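Local structure of putative methylase (Clostridium difficile, 3LDU) at residues K65-E70 against K82-S87; E76-T81 against K119-E124; Y143-F148 against I156-T161. The protein probably methylates guanines of ribosomal RNA, pairing an RNA-binding THUMP region with a Rossmann-like methyltransferase domain that binds GTP. All blocks are in the same frame, centred on the assembly; numbering follows the deposited sequence.

Interaction 1: residues K65-E70 against K82-S87; sequences KIAEFE and KRINWS
Ile66 and Ala67 of the strand press against Ile84 and Trp86 of the loop that leaves helix 74-82, and the contact is mainly apolar. Ile66 works through its CG2 branch, which stands anti to the backbone N (CG1 at chi1 -56°) and reaches two partners. One is the methyl Ile84 CG2, 3.9 Å from Ile66 CG2, the two side chains set roughly perpendicular. The other is the indole of Trp86: Ile66 CG2 lies 4.2 Å from the centroid of its six-membered ring, an off-centre CH-pi contact that falls mostly on the CH2 and CZ3 corner. Ile84 CG2 also rests against a face of this indole, toward the rim, so the loop folds its own isoleucine onto its tryptophan. The far end of Ile84 serves the next strand residue. Its CD1 meets Ala67 CB at 3.5 Å, closer than usual for two carbons, and also approaches the edge of the Phe69 ring.

One charged group also joins the contact. The Arg83 chain, bent at chi2 (76°), swings its guanidinium back to the strand, where NH2 packs obliquely within 3.4 Å of Phe69 CD2; the two side chains run antiparallel past one another, their planes 63° apart.

Ile66 and Ala67 can both serve the loop because they share Ile156 as partner in a classic beta bulge. Strand 153-159 lies beside strand 63-70, while helix 74-82 packs Leu77, Asn80 and Thr81 against Phe69. Helix 111-129 touches Trp86 through Ile122, Ser125 and Leu126, and the indole NE1 is hydrogen-bonded to Thr81 O, fixing the loop between sheet and helices.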
loop_
_atom_site.group_PDB
_atom_site.type_symbol
_atom_site.label_atom_id
_atom_site.label_comp_id
_atom_site.label_asym_id
_atom_site.label_seq_id
_atom_site.Cartn_x
_atom_site.Cartn_y
_atom_site.Cartn_z
ATOM N N LYS A 65 -2.732 -5.908 16.839
ATOM C CA LYS A 65 -3.254 -5.047 17.892
ATOM C C LYS A 65 -3.115 -5.740 19.242
ATOM O O LYS A 65 -3.523 -6.896 19.395
ATOM C CB LYS A 65 -4.714 -4.726 17.653
ATOM C CG LYS A 65 -5.244 -3.611 18.533
ATOM C CD LYS A 65 -6.701 -3.338 18.212
ATOM C CE LYS A 65 -7.279 -2.267 19.121
ATOM N NZ LYS A 65 -8.679 -1.940 18.741
ATOM N N ILE A 66 -2.528 -5.035 20.206
ATOM C CA ILE A 66 -2.345 -5.580 21.562
ATOM C C ILE A 66 -3.374 -5.027 22.539
ATOM O O ILE A 66 -3.960 -5.763 23.346
ATOM C CB ILE A 66 -0.921 -5.270 22.105
ATOM C CG1 ILE A 66 0.143 -5.793 21.143
ATOM C CG2 ILE A 66 -0.722 -5.902 23.493
ATOM C CD1 ILE A 66 0.063 -7.288 20.902
ATOM N N ALA A 67 -3.589 -3.725 22.490
ATOM C CA ALA A 67 -4.435 -3.090 23.497
ATOM C C ALA A 67 -4.962 -1.760 23.002
ATOM O O ALA A 67 -4.344 -1.112 22.163
ATOM C CB ALA A 67 -3.654 -2.888 24.779
ATOM N N GLU A 68 -6.109 -1.358 23.535
ATOM C CA GLU A 68 -6.626 -0.018 23.308
ATOM C C GLU A 68 -7.248 0.474 24.607
ATOM O O GLU A 68 -7.994 -0.254 25.261
ATOM C CB GLU A 68 -7.641 -0.002 22.158
ATOM C CG GLU A 68 -8.327 1.339 21.963
ATOM C CD GLU A 68 -9.169 1.389 20.697
ATOM O OE1 GLU A 68 -9.531 2.506 20.267
ATOM O OE2 GLU A 68 -9.463 0.314 20.131
ATOM N N PHE A 69 -6.902 1.694 25.001
ATOM C CA PHE A 69 -7.405 2.266 26.243
ATOM C C PHE A 69 -7.265 3.774 26.196
ATOM O O PHE A 69 -6.522 4.312 25.381
ATOM C CB PHE A 69 -6.636 1.716 27.448
ATOM C CG PHE A 69 -5.131 1.830 27.320
ATOM C CD1 PHE A 69 -4.485 3.032 27.573
ATOM C CD2 PHE A 69 -4.364 0.731 26.955
ATOM C CE1 PHE A 69 -3.093 3.139 27.455
ATOM C CE2 PHE A 69 -2.983 0.828 26.842
ATOM C CZ PHE A 69 -2.347 2.032 27.091
ATOM N N GLU A 70 -7.975 4.458 27.080
ATOM C CA GLU A 70 -7.834 5.897 27.195
ATOM C C GLU A 70 -6.641 6.231 28.086
ATOM O O GLU A 70 -6.394 5.558 29.079
ATOM C CB GLU A 70 -9.111 6.494 27.781
ATOM C CG GLU A 70 -9.083 7.995 27.887
ATOM C CD GLU A 70 -10.417 8.549 28.299
ATOM O OE1 GLU A 70 -10.545 8.969 29.471
ATOM O OE2 GLU A 70 -11.338 8.542 27.457
ATOM N N LYS A 82 1.621 -1.062 31.511
ATOM C CA LYS A 82 2.287 -2.004 32.401
ATOM C C LYS A 82 1.399 -3.199 32.757
ATOM O O LYS A 82 1.894 -4.322 32.901
ATOM C CB LYS A 82 2.753 -1.298 33.680
ATOM C CG LYS A 82 3.484 -2.237 34.644
ATOM C CD LYS A 82 4.025 -1.511 35.860
ATOM C CE LYS A 82 4.606 -2.517 36.858
ATOM N NZ LYS A 82 5.145 -1.868 38.081
ATOM N N ARG A 83 0.094 -2.964 32.889
ATOM C CA ARG A 83 -0.824 -4.026 33.300
ATOM C C ARG A 83 -1.070 -5.065 32.211
ATOM O O ARG A 83 -1.564 -6.149 32.491
ATOM C CB ARG A 83 -2.153 -3.458 33.815
ATOM C CG ARG A 83 -2.861 -2.487 32.870
ATOM C CD ARG A 83 -3.561 -3.176 31.695
ATOM N NE ARG A 83 -4.363 -2.231 30.915
ATOM C CZ ARG A 83 -4.931 -2.506 29.744
ATOM N NH1 ARG A 83 -4.787 -3.704 29.194
ATOM N NH2 ARG A 83 -5.646 -1.579 29.119
ATOM N N ILE A 84 -0.744 -4.729 30.967
ATOM C CA ILE A 84 -0.826 -5.694 29.877
ATOM C C ILE A 84 0.148 -6.830 30.173
ATOM O O ILE A 84 1.227 -6.590 30.712
ATOM C CB ILE A 84 -0.457 -5.033 28.541
ATOM C CG1 ILE A 84 -1.474 -3.944 28.202
ATOM C CG2 ILE A 84 -0.352 -6.072 27.414
ATOM C CD1 ILE A 84 -1.026 -3.046 27.076
ATOM N N ASN A 85 -0.232 -8.065 29.846
ATOM C CA ASN A 85 0.664 -9.196 30.048
ATOM C C ASN A 85 1.608 -9.310 28.867
ATOM O O ASN A 85 1.355 -10.062 27.923
ATOM C CB ASN A 85 -0.107 -10.503 30.240
ATOM C CG ASN A 85 0.811 -11.685 30.547
ATOM O OD1 ASN A 85 0.405 -12.844 30.456
ATOM N ND2 ASN A 85 2.053 -11.391 30.917
ATOM N N TRP A 86 2.692 -8.543 28.911
ATOM C CA TRP A 86 3.587 -8.470 27.767
ATOM C C TRP A 86 4.329 -9.770 27.458
ATOM O O TRP A 86 4.687 -10.014 26.307
ATOM C CB TRP A 86 4.541 -7.279 27.894
ATOM C CG TRP A 86 3.848 -6.004 27.540
ATOM C CD1 TRP A 86 3.361 -5.054 28.401
ATOM C CD2 TRP A 86 3.513 -5.559 26.220
ATOM N NE1 TRP A 86 2.759 -4.037 27.685
ATOM C CE2 TRP A 86 2.838 -4.331 26.351
ATOM C CE3 TRP A 86 3.726 -6.087 24.944
ATOM C CZ2 TRP A 86 2.384 -3.611 25.246
ATOM C CZ3 TRP A 86 3.270 -5.361 23.843
ATOM C CH2 TRP A 86 2.601 -4.147 24.007
ATOM N N SER A 87 4.559 -10.599 28.475
ATOM C CA SER A 87 5.237 -11.877 28.261
ATOM C C SER A 87 4.470 -12.801 27.308
ATOM O O SER A 87 5.051 -13.717 26.722
ATOM C CB SER A 87 5.476 -12.592 29.595
ATOM O OG SER A 87 4.246 -12.936 30.206
#

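Interaction 2: residues E76-T81 against K119-E124; sequences ELFENT and KKAIVE
Helices 76-81 and 119-124 run in roughly the same direction, their axes 8.5 Å apart at closest approach with a crossing angle of -31°, and Phe78 and Ala121 have the nearest CA atoms. The small Ala121 is the focus of this close approach. Its CB meets Thr81 CG2 at 3.5 Å, and Phe78 CD1 comes to 3.6 Å from the same methyl. Phe78 reaches over to the neighbouring helix because its CG is anti to the backbone N (chi1 179°); CE1 then lies 3.4 Å from Ala121 CA, against the backbone itself.

Lys120 brings its amino end over the face of the ring. Its CG and CE both pass near Phe78 CE1, and a bend at chi3 (132°) carries NZ to 4.9 Å from the ring centroid in a cation-pi interaction. At the ring's edge, Glu124 OE2 sits 3.6 Å from Phe78 CZ, close to the ring plane. Thr81 offers its methyl to Ala121 and Ile122, while its hydroxyl donates to Leu77 O one turn back (OG1 to O 2.7 Å). That carbonyl also accepts from Thr81 N, the two donors arriving from opposite faces of its plane.

Turning the threonine hydroxyl back into its own helix satisfies it and presents a methyl to the partner. Around Phe78, the lysine amino group over the face and the carboxylate oxygen at the hydrogen-bearing rim suit the ring's quadrupole. Glu124 OE2 is also salt-bridged to Lys82, which probably helps hold the carboxylate at this edge.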
loop_
_atom_site.group_PDB
_atom_site.type_symbol
_atom_site.label_atom_id
_atom_site.label_comp_id
_atom_site.label_asym_id
_atom_site.label_seq_id
_atom_site.Cartn_x
_atom_site.Cartn_y
_atom_site.Cartn_z
ATOM N N GLU A 76 -1.302 7.544 33.629
ATOM C CA GLU A 76 -2.338 6.652 33.124
ATOM C C GLU A 76 -1.806 5.782 31.972
ATOM O O GLU A 76 -2.097 4.591 31.902
ATOM C CB GLU A 76 -3.578 7.446 32.701
ATOM C CG GLU A 76 -4.793 6.581 32.406
ATOM C CD GLU A 76 -6.057 7.387 32.123
ATOM O OE1 GLU A 76 -7.157 6.783 32.165
ATOM O OE2 GLU A 76 -5.959 8.610 31.859
ATOM N N LEU A 77 -1.037 6.390 31.068
ATOM C CA LEU A 77 -0.393 5.648 29.976
ATOM C C LEU A 77 0.510 4.535 30.539
ATOM O O LEU A 77 0.457 3.387 30.094
ATOM C CB LEU A 77 0.422 6.601 29.088
ATOM C CG LEU A 77 1.316 5.964 28.011
ATOM C CD1 LEU A 77 0.452 5.244 26.991
ATOM C CD2 LEU A 77 2.181 7.009 27.303
ATOM N N PHE A 78 1.332 4.886 31.521
ATOM C CA PHE A 78 2.210 3.906 32.169
ATOM C C PHE A 78 1.437 2.768 32.840
ATOM O O PHE A 78 1.686 1.595 32.574
ATOM C CB PHE A 78 3.130 4.577 33.195
ATOM C CG PHE A 78 4.030 3.612 33.907
ATOM C CD1 PHE A 78 5.153 3.106 33.279
ATOM C CD2 PHE A 78 3.736 3.192 35.193
ATOM C CE1 PHE A 78 5.982 2.204 33.925
ATOM C CE2 PHE A 78 4.559 2.287 35.851
ATOM C CZ PHE A 78 5.689 1.796 35.219
ATOM N N GLU A 79 0.496 3.111 33.710
ATOM C CA GLU A 79 -0.262 2.079 34.418
ATOM C C GLU A 79 -1.002 1.136 33.468
ATOM O O GLU A 79 -0.989 -0.083 33.661
ATOM C CB GLU A 79 -1.221 2.702 35.436
ATOM C CG GLU A 79 -0.506 3.333 36.631
ATOM C CD GLU A 79 0.228 2.305 37.500
ATOM O OE1 GLU A 79 -0.286 1.172 37.646
ATOM O OE2 GLU A 79 1.312 2.630 38.039
ATOM N N ASN A 80 -1.638 1.686 32.437
ATOM C CA ASN A 80 -2.376 0.843 31.502
ATOM C C ASN A 80 -1.472 -0.035 30.645
ATOM O O ASN A 80 -1.832 -1.160 30.302
ATOM C CB ASN A 80 -3.313 1.687 30.624
ATOM C CG ASN A 80 -4.441 2.314 31.424
ATOM O OD1 ASN A 80 -4.792 1.823 32.496
ATOM N ND2 ASN A 80 -5.000 3.402 30.920
ATOM N N THR A 81 -0.294 0.474 30.297
ATOM C CA THR A 81 0.610 -0.288 29.456
ATOM C C THR A 81 1.255 -1.401 30.279
ATOM O O THR A 81 1.408 -2.535 29.810
ATOM C CB THR A 81 1.706 0.615 28.875
ATOM O OG1 THR A 81 1.100 1.652 28.088
ATOM C CG2 THR A 81 2.663 -0.206 27.999
ATOM N N LYS A 119 8.055 2.212 26.813
ATOM C CA LYS A 119 9.244 1.378 27.021
ATOM C C LYS A 119 9.371 0.984 28.494
ATOM O O LYS A 119 9.514 -0.191 28.832
ATOM C CB LYS A 119 10.508 2.113 26.556
ATOM C CG LYS A 119 11.790 1.293 26.700
ATOM C CD LYS A 119 11.795 0.086 25.770
ATOM C CE LYS A 119 13.096 -0.716 25.897
ATOM N NZ LYS A 119 13.263 -1.758 24.830
ATOM N N LYS A 120 9.304 1.972 29.374
ATOM C CA LYS A 120 9.449 1.711 30.805
ATOM C C LYS A 120 8.384 0.731 31.307
ATOM O O LYS A 120 8.688 -0.193 32.075
ATOM C CB LYS A 120 9.391 3.026 31.591
ATOM C CG LYS A 120 9.619 2.893 33.101
ATOM C CD LYS A 120 9.771 4.286 33.708
ATOM C CE LYS A 120 8.909 4.487 34.940
ATOM N NZ LYS A 120 8.554 5.930 35.127
ATOM N N ALA A 121 7.137 0.935 30.884
ATOM C CA ALA A 121 6.030 0.066 31.289
ATOM C C ALA A 121 6.244 -1.381 30.861
ATOM O O ALA A 121 6.020 -2.313 31.642
ATOM C CB ALA A 121 4.710 0.591 30.740
ATOM N N ILE A 122 6.669 -1.572 29.618
ATOM C CA ILE A 122 6.906 -2.918 29.110
ATOM C C ILE A 122 8.079 -3.584 29.840
ATOM O O ILE A 122 8.034 -4.772 30.147
ATOM C CB ILE A 122 7.133 -2.916 27.583
ATOM C CG1 ILE A 122 5.890 -2.366 26.870
ATOM C CG2 ILE A 122 7.463 -4.326 27.078
ATOM C CD1 ILE A 122 5.993 -2.356 25.323
ATOM N N VAL A 123 9.131 -2.820 30.108
ATOM C CA VAL A 123 10.259 -3.363 30.852
ATOM C C VAL A 123 9.773 -3.838 32.225
ATOM O O VAL A 123 10.108 -4.948 32.671
ATOM C CB VAL A 123 11.392 -2.322 31.001
ATOM C CG1 VAL A 123 12.369 -2.734 32.094
ATOM C CG2 VAL A 123 12.107 -2.115 29.669
ATOM N N GLU A 124 8.969 -3.007 32.885
ATOM C CA GLU A 124 8.458 -3.346 34.217
ATOM C C GLU A 124 7.581 -4.597 34.170
ATOM O O GLU A 124 7.690 -5.476 35.032
ATOM C CB GLU A 124 7.658 -2.182 34.800
ATOM C CG GLU A 124 8.502 -1.048 35.319
ATOM C CD GLU A 124 8.490 -0.998 36.829
ATOM O OE1 GLU A 124 9.472 -1.468 37.444
ATOM O OE2 GLU A 124 7.487 -0.508 37.397
#

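Interaction 3: residues Y143-F148 against I156-T161; sequences YPIFVF and ISIDTT
The Phe146 ring lies alongside the Asp159 side chain: CE1 is 3.5 Å from Asp159 CB in an oblique approach, and ring and carboxylate planes are 62° apart. His63 of the adjoining strand meets Phe146 edge-to-face. Tyr143 has Ile158 CG2 at its ring edge, near the ring plane, and stacks with Trp233.

The backbones form an antiparallel ladder, the stem of the beta hairpin 145-150/153-159. Phe146 and Ser157 form its hydrogen-bonded pair, with Phe146 N to Ser157 O at 2.8 Å and Ser157 N to Phe146 O at 2.9 Å. Beyond it Asp159 N donates to Pro144 O at 2.9 Å. Ile145-Ile158 and Val147-Ile156 are the non-hydrogen-bonded pairs. Their side chains share one face of the sheet: Ile145 CG2 touches Ile156 CG2 at 3.8 Å, and its other branch, turned by a chi2 of -64°, sets CD1 beside Ile158 CG1 at 3.9 Å.

The opposite face carries Phe146 and Ser157. A water bridges this pair, donating to Phe146 O and hydrogen-bonded to Ser157 OG at 2.8 Å. Asp159 closes the strand with an Asx turn, its OD1 taking Thr161 N at 2.9 Å from above the carboxylate plane.

The two faces thus differ in character. The isoleucines and Val147 make a buried apolar layer, from which Val147 packs on helix 111-129, whereas the Phe146 face mixes aromatic rings with polar groups. There the salt bridge from Asp159 OD1 to Arg61, with the turn amides, would stabilise a buried carboxylate charge.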
loop_
_atom_site.group_PDB
_atom_site.type_symbol
_atom_site.label_atom_id
_atom_site.label_comp_id
_atom_site.label_asym_id
_atom_site.label_seq_id
_atom_site.Cartn_x
_atom_site.Cartn_y
_atom_site.Cartn_z
ATOM N N TYR A 143 10.512 -7.295 17.955
ATOM C CA TYR A 143 9.060 -7.071 17.992
ATOM C C TYR A 143 8.840 -5.565 18.105
ATOM O O TYR A 143 8.777 -5.030 19.215
ATOM C CB TYR A 143 8.457 -7.771 19.229
ATOM C CG TYR A 143 8.528 -9.279 19.158
ATOM C CD1 TYR A 143 7.416 -10.034 18.801
ATOM C CD2 TYR A 143 9.720 -9.953 19.415
ATOM C CE1 TYR A 143 7.490 -11.433 18.727
ATOM C CE2 TYR A 143 9.805 -11.333 19.332
ATOM C CZ TYR A 143 8.685 -12.067 18.986
ATOM O OH TYR A 143 8.770 -13.441 18.902
ATOM N N PRO A 144 8.744 -4.862 16.959
ATOM C CA PRO A 144 8.720 -3.399 17.017
ATOM C C PRO A 144 7.371 -2.924 17.525
ATOM O O PRO A 144 6.340 -3.313 16.984
ATOM C CB PRO A 144 8.930 -2.974 15.551
ATOM C CG PRO A 144 9.428 -4.243 14.836
ATOM C CD PRO A 144 8.751 -5.363 15.576
ATOM N N ILE A 145 7.381 -2.093 18.557
ATOM C CA ILE A 145 6.143 -1.651 19.182
ATOM C C ILE A 145 5.719 -0.306 18.596
ATOM O O ILE A 145 6.531 0.618 18.494
ATOM C CB ILE A 145 6.319 -1.526 20.710
ATOM C CG1 ILE A 145 6.929 -2.815 21.295
ATOM C CG2 ILE A 145 4.994 -1.191 21.387
ATOM C CD1 ILE A 145 6.056 -4.069 21.149
ATOM N N PHE A 146 4.453 -0.212 18.199
ATOM C CA PHE A 146 3.909 1.025 17.640
ATOM C C PHE A 146 2.812 1.559 18.560
ATOM O O PHE A 146 1.955 0.794 19.016
ATOM C CB PHE A 146 3.327 0.761 16.249
ATOM C CG PHE A 146 4.346 0.783 15.126
ATOM C CD1 PHE A 146 5.485 -0.024 15.162
ATOM C CD2 PHE A 146 4.147 1.596 14.016
ATOM C CE1 PHE A 146 6.403 -0.003 14.112
ATOM C CE2 PHE A 146 5.065 1.612 12.970
ATOM C CZ PHE A 146 6.188 0.813 13.021
ATOM N N VAL A 147 2.822 2.866 18.824
ATOM C CA VAL A 147 1.807 3.479 19.679
ATOM C C VAL A 147 1.098 4.566 18.879
ATOM O O VAL A 147 1.756 5.377 18.225
ATOM C CB VAL A 147 2.421 4.120 20.940
ATOM C CG1 VAL A 147 1.328 4.654 21.865
ATOM C CG2 VAL A 147 3.288 3.117 21.684
ATOM N N PHE A 148 -0.233 4.557 18.922
ATOM C CA PHE A 148 -1.037 5.516 18.168
ATOM C C PHE A 148 -2.071 6.103 19.123
ATOM O O PHE A 148 -2.840 5.364 19.734
ATOM C CB PHE A 148 -1.734 4.796 17.007
ATOM C CG PHE A 148 -2.637 5.675 16.191
ATOM C CD1 PHE A 148 -2.116 6.481 15.189
ATOM C CD2 PHE A 148 -4.010 5.670 16.405
ATOM C CE1 PHE A 148 -2.945 7.289 14.429
ATOM C CE2 PHE A 148 -4.843 6.476 15.637
ATOM C CZ PHE A 148 -4.308 7.286 14.660
ATOM N N ILE A 156 -1.969 0.281 21.156
ATOM C CA ILE A 156 -0.624 -0.260 21.089
ATOM C C ILE A 156 -0.641 -1.512 20.217
ATOM O O ILE A 156 -1.521 -2.369 20.352
ATOM C CB ILE A 156 -0.043 -0.596 22.506
ATOM C CG1 ILE A 156 -0.012 0.654 23.384
ATOM C CG2 ILE A 156 1.378 -1.119 22.390
ATOM C CD1 ILE A 156 0.474 0.392 24.795
ATOM N N SER A 157 0.320 -1.611 19.313
ATOM C CA SER A 157 0.374 -2.754 18.432
ATOM C C SER A 157 1.818 -3.165 18.222
ATOM O O SER A 157 2.742 -2.448 18.614
ATOM C CB SER A 157 -0.259 -2.402 17.078
ATOM O OG SER A 157 0.468 -1.355 16.462
ATOM N N ILE A 158 2.005 -4.328 17.606
ATOM C CA ILE A 158 3.336 -4.768 17.198
ATOM C C ILE A 158 3.373 -4.851 15.678
ATOM O O ILE A 158 2.482 -5.425 15.057
ATOM C CB ILE A 158 3.701 -6.149 17.795
ATOM C CG1 ILE A 158 3.376 -6.179 19.302
ATOM C CG2 ILE A 158 5.168 -6.490 17.513
ATOM C CD1 ILE A 158 3.830 -7.439 20.021
ATOM N N ASP A 159 4.400 -4.260 15.084
ATOM C CA ASP A 159 4.586 -4.311 13.635
ATOM C C ASP A 159 4.963 -5.729 13.203
ATOM O O ASP A 159 5.943 -6.283 13.709
ATOM C CB ASP A 159 5.687 -3.325 13.244
ATOM C CG ASP A 159 6.035 -3.392 11.767
ATOM O OD1 ASP A 159 5.162 -3.793 10.981
ATOM O OD2 ASP A 159 7.175 -3.037 11.403
ATOM N N THR A 160 4.194 -6.320 12.288
ATOM C CA THR A 160 4.475 -7.681 11.811
ATOM C C THR A 160 5.232 -7.655 10.488
ATOM O O THR A 160 5.654 -8.699 9.981
ATOM C CB THR A 160 3.189 -8.525 11.610
ATOM O OG1 THR A 160 2.478 -8.056 10.456
ATOM C CG2 THR A 160 2.274 -8.449 12.824
ATOM N N THR A 161 5.405 -6.452 9.942
ATOM C CA THR A 161 5.879 -6.277 8.562
ATOM C C THR A 161 7.378 -5.987 8.423
ATOM O O THR A 161 8.093 -6.713 7.744
ATOM C CB THR A 161 5.073 -5.159 7.885
ATOM O OG1 THR A 161 3.687 -5.509 7.919
ATOM C CG2 THR A 161 5.536 -4.979 6.441
HETATM O O HOH W 1 -0.527 1.147 17.232
#

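How the interactions relate
From the N terminus, strand 63-70 leads into helix 74-82, and interaction 1 closes this short excursion by bringing the following loop back to the strand. Interaction 2 crosses it: its first segment, 76-81, lies inside the span that interaction 1 closes, between 70 and 82, but its partner, 119-124, comes after strand 98-104. Interaction 3 follows both in series as a hairpin. Trp86 and Ile156 each belong to more than one contact: the Ile156 side chain touches Trp86 of interaction 1 and Thr81 of interaction 2, and Ile122 of interaction 2 reaches Ile145 of interaction 3. Together the contacts lay the two helices on one sheet.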